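Local coordinates for spydx (Streptococcus pyogenes, PDB 2J43), which binds host lung glycogen through the tandem family 41 carbohydrate-binding modules of this fragment, part of a cell-wall-anchored virulence factor that probably hydrolyses alpha-1,6-glucosidic linkages, at residues L12-V25 with K34-A46. Sequence-based numbering, arbitrary orientation.
Sequences LPAGESLGSLGLWV and KDWPNGAITMTKA
Strand 41-42, the short outer strand of an antiparallel sheet in the first family 41 carbohydrate-binding module, pairs with strand 21-27 through Leu23 and Ile41 and illustrates how side chains extend a brief backbone match. Leu23 and Ile41 form a hydrogen-bonded pair: Leu23 N bonds to Ile41 O and Ile41 N to Leu23 O, each at 2.8 Å. Met43 N adds a third bond, to Leu21 O at 3.0 Å and nearly straight (171°). A water bridges Leu18 O, Leu21 O and Thr42 OG1. Selenomethionine Met43 runs over Leu21, its CG 4.1 Å from Leu21 CB, and a bend at chi3 (64°) brings CE tip to tip with Leu12 CD2 at 3.8 Å; Met43 also touches Phe9 of strand 4-9. At the other end, Trp36 points its CE3 edge at the face of Trp24 in a T-shaped stack, planes at 73° and CE3 3.6 Å from Trp24 CD2. Trp24 CH2 also lies 3.4 Å from Trp36 N, and Ala40 CB packs on both Gly22 CA and the Trp24 ring. Three backbone bonds thus set the register, with a buried selenomethionine in apolar contact at one end and an edge-to-face tryptophan pair at the more exposed other.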
loop_
_atom_site.group_PDB
_atom_site.type_symbol
_atom_site.label_atom_id
_atom_site.label_comp_id
_atom_site.label_asym_id
_atom_site.label_seq_id
_atom_site.Cartn_x
_atom_site.Cartn_y
_atom_site.Cartn_z
ATOM N N LEU A 12 -2.848 -18.433 -3.202
ATOM C CA LEU A 12 -3.453 -19.301 -2.224
ATOM C C LEU A 12 -2.744 -20.635 -2.196
ATOM O O LEU A 12 -1.983 -20.916 -3.139
ATOM C CB LEU A 12 -4.934 -19.478 -2.584
ATOM C CG LEU A 12 -5.762 -18.168 -2.596
ATOM C CD1 LEU A 12 -7.195 -18.472 -3.020
ATOM C CD2 LEU A 12 -5.726 -17.483 -1.277
ATOM N N PRO A 13 -2.959 -21.419 -1.137
ATOM C CA PRO A 13 -2.239 -22.693 -0.967
ATOM C C PRO A 13 -2.317 -23.569 -2.233
ATOM O O PRO A 13 -3.395 -23.808 -2.783
ATOM C CB PRO A 13 -2.907 -23.297 0.247
ATOM C CG PRO A 13 -3.325 -22.054 1.066
ATOM C CD PRO A 13 -3.814 -21.119 0.036
ATOM N N ALA A 14 -1.146 -24.084 -2.644
ATOM C CA ALA A 14 -0.989 -24.824 -3.891
ATOM C C ALA A 14 -1.911 -26.023 -3.971
ATOM O O ALA A 14 -1.946 -26.856 -3.062
ATOM C CB ALA A 14 0.456 -25.338 -4.011
ATOM N N GLY A 15 -2.618 -26.125 -5.089
ATOM C CA GLY A 15 -3.451 -27.273 -5.370
ATOM C C GLY A 15 -4.743 -27.408 -4.599
ATOM O O GLY A 15 -5.432 -28.395 -4.750
ATOM N N GLU A 16 -5.101 -26.416 -3.776
ATOM C CA GLU A 16 -6.305 -26.496 -3.004
ATOM C C GLU A 16 -7.419 -25.743 -3.757
ATOM O O GLU A 16 -7.203 -24.645 -4.282
ATOM C CB GLU A 16 -6.100 -25.806 -1.636
ATOM C CG GLU A 16 -5.288 -26.611 -0.669
ATOM C CD GLU A 16 -6.056 -27.699 0.049
ATOM O OE1 GLU A 16 -7.259 -27.937 -0.222
ATOM O OE2 GLU A 16 -5.414 -28.348 0.855
ATOM N N SER A 17 -8.593 -26.347 -3.784
ATOM C CA SER A 17 -9.796 -25.740 -4.345
ATOM C C SER A 17 -10.394 -24.695 -3.431
ATOM O O SER A 17 -10.432 -24.922 -2.225
ATOM C CB SER A 17 -10.825 -26.842 -4.535
ATOM O OG SER A 17 -10.388 -27.670 -5.600
ATOM N N LEU A 18 -10.948 -23.621 -3.994
ATOM C CA LEU A 18 -11.634 -22.624 -3.193
ATOM C C LEU A 18 -12.728 -23.241 -2.337
ATOM O O LEU A 18 -13.035 -22.732 -1.267
ATOM C CB LEU A 18 -12.192 -21.478 -4.049
ATOM C CG LEU A 18 -11.124 -20.652 -4.792
ATOM C CD1 LEU A 18 -11.807 -19.677 -5.777
ATOM C CD2 LEU A 18 -10.338 -19.872 -3.781
ATOM N N GLY A 19 -13.397 -24.284 -2.841
ATOM C CA GLY A 19 -14.463 -24.953 -2.152
ATOM C C GLY A 19 -14.063 -25.708 -0.930
ATOM O O GLY A 19 -14.907 -26.177 -0.190
ATOM N N SER A 20 -12.747 -25.888 -0.777
ATOM C CA SER A 20 -12.150 -26.527 0.395
ATOM C C SER A 20 -11.325 -25.604 1.243
ATOM O O SER A 20 -10.853 -26.056 2.288
ATOM C CB SER A 20 -11.246 -27.665 -0.080
ATOM O OG SER A 20 -11.983 -28.536 -1.002
ATOM N N LEU A 21 -11.146 -24.370 0.821
ATOM C CA LEU A 21 -10.333 -23.380 1.557
ATOM C C LEU A 21 -11.186 -22.443 2.422
ATOM O O LEU A 21 -12.230 -21.956 2.016
ATOM C CB LEU A 21 -9.521 -22.521 0.603
ATOM C CG LEU A 21 -8.361 -23.232 -0.071
ATOM C CD1 LEU A 21 -7.812 -22.331 -1.180
ATOM C CD2 LEU A 21 -7.336 -23.600 1.010
ATOM N N GLY A 22 -10.698 -22.170 3.641
ATOM C CA GLY A 22 -11.333 -21.195 4.512
ATOM C C GLY A 22 -10.401 -20.103 4.995
ATOM O O GLY A 22 -9.186 -20.344 5.195
ATOM N N LEU A 23 -10.972 -18.934 5.222
ATOM C CA LEU A 23 -10.281 -17.805 5.877
ATOM C C LEU A 23 -10.839 -17.712 7.288
ATOM O O LEU A 23 -11.973 -17.325 7.518
ATOM C CB LEU A 23 -10.534 -16.496 5.145
ATOM C CG LEU A 23 -9.815 -15.259 5.670
ATOM C CD1 LEU A 23 -8.309 -15.501 5.650
ATOM C CD2 LEU A 23 -10.147 -13.977 4.870
ATOM N N TRP A 24 -9.982 -18.008 8.252
ATOM C CA TRP A 24 -10.313 -18.139 9.665
ATOM C C TRP A 24 -9.746 -16.883 10.365
ATOM O O TRP A 24 -8.576 -16.581 10.208
ATOM C CB TRP A 24 -9.668 -19.408 10.233
ATOM C CG TRP A 24 -9.988 -19.625 11.686
ATOM C CD1 TRP A 24 -9.331 -19.103 12.776
ATOM C CD2 TRP A 24 -11.029 -20.451 12.191
ATOM N NE1 TRP A 24 -9.955 -19.541 13.926
ATOM C CE2 TRP A 24 -11.011 -20.355 13.597
ATOM C CE3 TRP A 24 -12.021 -21.254 11.580
ATOM C CZ2 TRP A 24 -11.928 -21.039 14.409
ATOM C CZ3 TRP A 24 -12.931 -21.935 12.376
ATOM C CH2 TRP A 24 -12.890 -21.828 13.784
ATOM N N VAL A 25 -10.599 -16.091 11.021
ATOM C CA VAL A 25 -10.225 -14.761 11.488
ATOM C C VAL A 25 -10.497 -14.531 12.982
ATOM O O VAL A 25 -11.439 -15.076 13.551
ATOM C CB VAL A 25 -10.926 -13.654 10.661
ATOM C CG1 VAL A 25 -10.511 -13.733 9.216
ATOM C CG2 VAL A 25 -12.443 -13.781 10.750
ATOM N N LYS A 34 -15.666 -19.379 14.520
ATOM C CA LYS A 34 -15.929 -20.351 15.548
ATOM C C LYS A 34 -16.183 -21.708 14.922
ATOM O O LYS A 34 -16.509 -21.809 13.729
ATOM C CB LYS A 34 -17.070 -19.893 16.454
ATOM C CG LYS A 34 -18.364 -19.786 15.832
ATOM C CD LYS A 34 -19.401 -19.167 16.851
ATOM C CE LYS A 34 -20.851 -19.299 16.363
ATOM N NZ LYS A 34 -21.735 -18.236 16.974
ATOM N N ASP A 35 -16.017 -22.751 15.710
ATOM C CA ASP A 35 -16.196 -24.130 15.287
ATOM C C ASP A 35 -15.195 -24.586 14.246
ATOM O O ASP A 35 -15.485 -24.688 13.031
ATOM C CB ASP A 35 -17.641 -24.414 14.818
ATOM C CG ASP A 35 -17.959 -25.912 14.820
ATOM O OD1 ASP A 35 -17.061 -26.752 15.071
ATOM O OD2 ASP A 35 -19.090 -26.340 14.554
ATOM N N TRP A 36 -13.984 -24.902 14.707
ATOM C CA TRP A 36 -12.911 -25.280 13.813
ATOM C C TRP A 36 -13.202 -26.593 13.066
ATOM O O TRP A 36 -13.632 -27.540 13.731
ATOM C CB TRP A 36 -11.598 -25.445 14.610
ATOM C CG TRP A 36 -10.463 -25.847 13.810
ATOM C CD1 TRP A 36 -9.962 -27.126 13.671
ATOM C CD2 TRP A 36 -9.583 -25.004 13.098
ATOM N NE1 TRP A 36 -8.865 -27.114 12.857
ATOM C CE2 TRP A 36 -8.577 -25.810 12.532
ATOM C CE3 TRP A 36 -9.539 -23.628 12.854
ATOM C CZ2 TRP A 36 -7.578 -25.295 11.729
ATOM C CZ3 TRP A 36 -8.529 -23.124 12.092
ATOM C CH2 TRP A 36 -7.553 -23.937 11.542
ATOM N N PRO A 37 -12.904 -26.711 11.774
ATOM C CA PRO A 37 -12.408 -25.679 10.857
ATOM C C PRO A 37 -13.512 -25.059 10.012
ATOM O O PRO A 37 -13.276 -24.106 9.293
ATOM C CB PRO A 37 -11.433 -26.484 9.968
ATOM C CG PRO A 37 -12.145 -27.822 9.800
ATOM C CD PRO A 37 -12.839 -28.025 11.126
ATOM N N ASN A 38 -14.706 -25.585 10.145
ATOM C CA ASN A 38 -15.729 -25.276 9.119
ATOM C C ASN A 38 -16.353 -23.892 9.295
ATOM O O ASN A 38 -16.928 -23.329 8.334
ATOM C CB ASN A 38 -16.787 -26.363 9.064
ATOM C CG ASN A 38 -16.233 -27.690 8.581
ATOM O OD1 ASN A 38 -15.246 -27.746 7.805
ATOM N ND2 ASN A 38 -16.873 -28.765 8.983
ATOM N N GLY A 39 -16.171 -23.274 10.464
ATOM C CA GLY A 39 -16.612 -21.917 10.679
ATOM C C GLY A 39 -15.862 -20.820 9.955
ATOM O O GLY A 39 -16.245 -19.666 10.066
ATOM N N ALA A 40 -14.786 -21.151 9.273
ATOM C CA ALA A 40 -14.054 -20.135 8.499
ATOM C C ALA A 40 -14.942 -19.523 7.406
ATOM O O ALA A 40 -15.952 -20.169 7.003
ATOM C CB ALA A 40 -12.824 -20.782 7.840
ATOM N N ILE A 41 -14.569 -18.342 6.941
ATOM C CA ILE A 41 -15.190 -17.727 5.764
ATOM C C ILE A 41 -14.846 -18.604 4.615
ATOM O O ILE A 41 -13.693 -18.866 4.384
ATOM C CB ILE A 41 -14.700 -16.310 5.518
ATOM C CG1 ILE A 41 -14.929 -15.405 6.752
ATOM C CG2 ILE A 41 -15.383 -15.737 4.262
ATOM C CD1 ILE A 41 -14.128 -14.167 6.742
ATOM N N THR A 42 -15.854 -19.066 3.858
ATOM C CA THR A 42 -15.504 -19.881 2.676
ATOM C C THR A 42 -14.840 -19.056 1.579
ATOM O O THR A 42 -15.402 -18.063 1.175
ATOM C CB THR A 42 -16.710 -20.637 2.124
ATOM O OG1 THR A 42 -16.352 -21.221 0.858
ATOM C CG2 THR A 42 -17.916 -19.770 1.842
HETATM N N MSE A 43 -13.700 -19.490 1.074
HETATM C CA MSE A 43 -13.017 -18.706 0.069
HETATM C C MSE A 43 -13.642 -18.820 -1.331
HETATM O O MSE A 43 -13.210 -18.181 -2.260
HETATM C CB MSE A 43 -11.519 -18.989 0.072
HETATM C CG MSE A 43 -10.959 -18.810 1.453
HETATM SE SE MSE A 43 -8.984 -18.534 1.412
HETATM C CE MSE A 43 -9.024 -16.744 0.390
ATOM N N THR A 44 -14.699 -19.608 -1.454
ATOM C CA THR A 44 -15.594 -19.437 -2.610
ATOM C C THR A 44 -16.130 -18.035 -2.780
ATOM O O THR A 44 -16.428 -17.638 -3.911
ATOM C CB THR A 44 -16.791 -20.419 -2.603
ATOM O OG1 THR A 44 -17.613 -20.256 -1.465
ATOM C CG2 THR A 44 -16.353 -21.865 -2.609
ATOM N N LYS A 45 -16.229 -17.261 -1.691
ATOM C CA LYS A 45 -16.679 -15.875 -1.710
ATOM C C LYS A 45 -15.621 -14.887 -2.222
ATOM O O LYS A 45 -15.942 -13.724 -2.482
ATOM C CB LYS A 45 -17.252 -15.483 -0.347
ATOM C CG LYS A 45 -18.543 -16.267 0.003
ATOM C CD LYS A 45 -18.951 -16.099 1.478
ATOM C CE LYS A 45 -20.206 -16.849 1.875
ATOM N NZ LYS A 45 -20.536 -16.734 3.338
ATOM N N ALA A 46 -14.377 -15.355 -2.346
ATOM C CA ALA A 46 -13.280 -14.560 -2.892
ATOM C C ALA A 46 -13.492 -14.327 -4.365
ATOM O O ALA A 46 -14.132 -15.115 -5.037
ATOM C CB ALA A 46 -11.943 -15.234 -2.634
HETATM O O HOH W 1 -14.618 -23.164 1.079
#